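Local coordinates for glucanase (Clostridium thermocellum, PDB 5GXX), which probably hydrolyses internal beta-1,4-glucosidic bonds of cellulose as a family 9 endoglucanase of the cellulosome, its catalytic module followed by a cellulose-binding module, at residues 369-373 with 374-378. The protein carries 1 engineered substitution. Sequence-based numbering, arbitrary orientation.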
ATOM      1  N   THR A 369      -3.292  13.928 -20.573  1.00 13.96           N
ATOM      2  CA  THR A 369      -2.976  12.750 -19.780  1.00 14.53           C
ATOM      3  C   THR A 369      -4.208  12.097 -19.137  1.00 13.74           C
ATOM      4  O   THR A 369      -5.313  12.656 -19.106  1.00 13.53           O
ATOM      5  CB  THR A 369      -1.900  13.056 -18.730  1.00 15.11           C
ATOM      6  OG1 THR A 369      -1.389  11.821 -18.214  1.00 14.12           O
ATOM      7  CG2 THR A 369      -2.494  13.895 -17.606  1.00 15.31           C
ATOM      8  N   TRP A 370      -3.999  10.881 -18.630  1.00 14.51           N
ATOM      9  CA  TRP A 370      -4.999  10.192 -17.824  1.00 14.96           C
ATOM     10  C   TRP A 370      -4.506   9.858 -16.427  1.00 16.52           C
ATOM     11  O   TRP A 370      -5.274   9.333 -15.606  1.00 16.32           O
ATOM     12  CB  TRP A 370      -5.490   8.912 -18.509  1.00 13.90           C
ATOM     13  CG  TRP A 370      -4.392   7.996 -19.005  1.00 15.02           C
ATOM     14  CD1 TRP A 370      -3.892   6.884 -18.374  1.00 15.70           C
ATOM     15  CD2 TRP A 370      -3.639   8.140 -20.216  1.00 15.41           C
ATOM     16  NE1 TRP A 370      -2.912   6.294 -19.155  1.00 15.38           N
ATOM     17  CE2 TRP A 370      -2.726   7.059 -20.278  1.00 16.17           C
ATOM     18  CE3 TRP A 370      -3.676   9.056 -21.283  1.00 15.65           C
ATOM     19  CZ2 TRP A 370      -1.834   6.885 -21.343  1.00 17.53           C
ATOM     20  CZ3 TRP A 370      -2.788   8.878 -22.344  1.00 16.10           C
ATOM     21  CH2 TRP A 370      -1.868   7.809 -22.360  1.00 15.87           C
ATOM     22  N   LEU A 371      -3.238  10.138 -16.143  1.00 17.73           N
ATOM     23  CA  LEU A 371      -2.713   9.634 -14.873  1.00 18.75           C
ATOM     24  C   LEU A 371      -1.777  10.561 -14.121  1.00 17.42           C
ATOM     25  O   LEU A 371      -0.862  10.114 -13.423  1.00 17.64           O
ATOM     26  CB  LEU A 371      -2.172   8.204 -14.993  1.00 20.86           C
ATOM     27  CG  LEU A 371      -1.248   7.854 -16.167  1.00 21.78           C
ATOM     28  CD1 LEU A 371      -0.323   8.963 -16.597  1.00 25.40           C
ATOM     29  CD2 LEU A 371      -0.464   6.578 -15.873  1.00 25.89           C
ATOM     30  N   ASP A 372      -2.057  11.859 -14.236  1.00 16.38           N
ATOM     31  CA  ASP A 372      -1.355  12.874 -13.448  1.00 14.44           C
ATOM     32  C   ASP A 372       0.165  12.773 -13.668  1.00 16.21           C
ATOM     33  O   ASP A 372       0.958  12.736 -12.727  1.00 15.98           O
ATOM     34  CB  ASP A 372      -1.781  12.770 -11.970  1.00 16.17           C
ATOM     35  CG  ASP A 372      -1.281  13.929 -11.130  1.00 16.60           C
ATOM     36  OD1 ASP A 372      -0.938  14.989 -11.687  1.00 15.87           O
ATOM     37  OD2 ASP A 372      -1.231  13.786  -9.883  1.00 21.89           O
ATOM     38  N   LYS A 373       0.560  12.687 -14.936  1.00 15.80           N
ATOM     39  CA  LYS A 373       1.977  12.703 -15.319  1.00 16.67           C
ATOM     40  C   LYS A 373       2.170  13.610 -16.525  1.00 17.05           C
ATOM     41  O   LYS A 373       1.314  13.710 -17.396  1.00 15.59           O
ATOM     42  CB  LYS A 373       2.496  11.314 -15.716  1.00 17.84           C
ATOM     43  CG  LYS A 373       2.565  10.305 -14.580  1.00 21.61           C
ATOM     44  CD  LYS A 373       3.200   9.009 -15.052  1.00 24.66           C
ATOM     45  CE  LYS A 373       3.827   8.260 -13.870  1.00 31.15           C
ATOM     46  NZ  LYS A 373       4.308   6.899 -14.262  1.00 31.48           N
ATOM     47  N   ARG A 374       3.344  14.218 -16.603  1.00 16.14           N
ATOM     48  CA  ARG A 374       3.686  15.039 -17.763  1.00 16.60           C
ATOM     49  C   ARG A 374       4.338  14.244 -18.883  1.00 17.65           C
ATOM     50  O   ARG A 374       4.279  14.653 -20.047  1.00 18.40           O
ATOM     51  CB  ARG A 374       4.608  16.187 -17.362  1.00 15.89           C
ATOM     52  CG  ARG A 374       3.879  17.294 -16.632  1.00 20.20           C
ATOM     53  CD  ARG A 374       4.820  18.471 -16.495  1.00 26.26           C
ATOM     54  NE  ARG A 374       5.644  18.261 -15.318  1.00 31.62           N
ATOM     55  CZ  ARG A 374       5.212  18.479 -14.083  1.00 35.97           C
ATOM     56  NH1 ARG A 374       3.978  18.916 -13.892  1.00 36.03           N
ATOM     57  NH2 ARG A 374       6.001  18.251 -13.045  1.00 39.72           N
ATOM     58  N   ASP A 375       4.998  13.147 -18.529  1.00 18.86           N
ATOM     59  CA  ASP A 375       5.744  12.359 -19.505  1.00 19.75           C
ATOM     60  C   ASP A 375       4.891  11.353 -20.269  1.00 19.55           C
ATOM     61  O   ASP A 375       5.344  10.762 -21.254  1.00 19.57           O
ATOM     62  CB  ASP A 375       6.952  11.664 -18.848  1.00 20.17           C
ATOM     63  CG  ASP A 375       6.562  10.733 -17.714  1.00 23.08           C
ATOM     64  OD1 ASP A 375       5.782  11.133 -16.826  1.00 22.26           O
ATOM     65  OD2 ASP A 375       7.066   9.586 -17.678  1.00 27.00           O
ATOM     66  N   ILE A 376       3.666  11.132 -19.798  1.00 18.20           N
ATOM     67  CA  ILE A 376       2.758  10.184 -20.444  1.00 18.97           C
ATOM     68  C   ILE A 376       1.408  10.879 -20.616  1.00 18.39           C
ATOM     69  O   ILE A 376       0.861  11.369 -19.617  1.00 18.76           O
ATOM     70  CB  ILE A 376       2.622   8.880 -19.624  1.00 20.08           C
ATOM     71  CG1 ILE A 376       3.952   8.105 -19.633  1.00 22.20           C
ATOM     72  CG2 ILE A 376       1.484   8.040 -20.183  1.00 21.02           C
ATOM     73  CD1 ILE A 376       4.018   6.897 -18.686  1.00 27.66           C
ATOM     74  N   PRO A 377       0.908  10.992 -21.868  1.00 17.60           N
ATOM     75  CA  PRO A 377       1.510  10.507 -23.119  1.00 17.78           C
ATOM     76  C   PRO A 377       2.732  11.324 -23.547  1.00 18.40           C
ATOM     77  O   PRO A 377       2.883  12.488 -23.151  1.00 17.22           O
ATOM     78  CB  PRO A 377       0.369  10.631 -24.139  1.00 16.67           C
ATOM     79  CG  PRO A 377      -0.460  11.774 -23.601  1.00 17.50           C
ATOM     80  CD  PRO A 377      -0.427  11.573 -22.104  1.00 17.44           C
ATOM     81  N   GLU A 378       3.627  10.690 -24.301  1.00 18.73           N
ATOM     82  CA  GLU A 378       4.875  11.354 -24.671  1.00 20.47           C
ATOM     83  C   GLU A 378       4.699  12.419 -25.750  1.00 19.43           C
ATOM     84  O   GLU A 378       5.557  13.290 -25.908  1.00 19.67           O
ATOM     85  CB  GLU A 378       5.945  10.338 -25.076  1.00 22.80           C
ATOM     86  CG  GLU A 378       5.613   9.537 -26.315  1.00 29.09           C
ATOM     87  CD  GLU A 378       6.738   8.613 -26.754  1.00 37.84           C
ATOM     88  OE1 GLU A 378       7.574   8.216 -25.911  1.00 38.10           O
ATOM     89  OE2 GLU A 378       6.775   8.294 -27.963  1.00 41.20           O
TER
HETATM   90  O   HOH W   1       6.509   7.842 -15.846  1.00 30.72           O
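An ST turn at T369, tied to the cis-proline step I376-P377, closes a tight local bend just after helix 364-367 of the glycosyl hydrolase family 9 module, early in the long loop that leads to helix 412-429. The hydroxyl of T369 lies anti to its own backbone N (chi1 -166°), a rotation that sets OG1 beside the backbone of I376, on the returning arm of the bend. There OG1 donates to the carbonyl O of I376 at 2.7 Å, tilted 20° from the carbonyl plane. The same oxygen accepts from the backbone N of L371 at 3.2 Å, an almost straight bond that closes the turn. Threonine suits a buried place such as this because one hydroxyl can give and receive at once.

Beside this polar link, the indole of W370 meets I376 and P377, six and seven residues on, at an oblique angle. Its CZ3 meets CD of P377 at 3.6 Å, while CZ2 meets CG2 of I376 at 3.7 Å, so its six-membered ring touches the residues that flank the cis peptide. Methyl CD1 of L371 reaches the same CG2 of I376 at 4.1 Å. Further out, Y548, just before strand 549-557 of the C-terminal beta region, meets the W370 ring edge-to-face, so this loop lies at the junction of the catalytic module and that beta region.

At the turn between the two arms, the extended chain of K373 passes D375, with CB 3.5 Å from OD1. Their charged ends do not touch; a water accepts from NZ of K373 and donates to OD2 of D375 at 2.6 Å. R374 instead turns away to a salt bridge with E403. The bend is thus held by a buried, two-bond hydroxyl and an apolar cover, whereas its exposed charges, joined through water, probably add only a modest attraction.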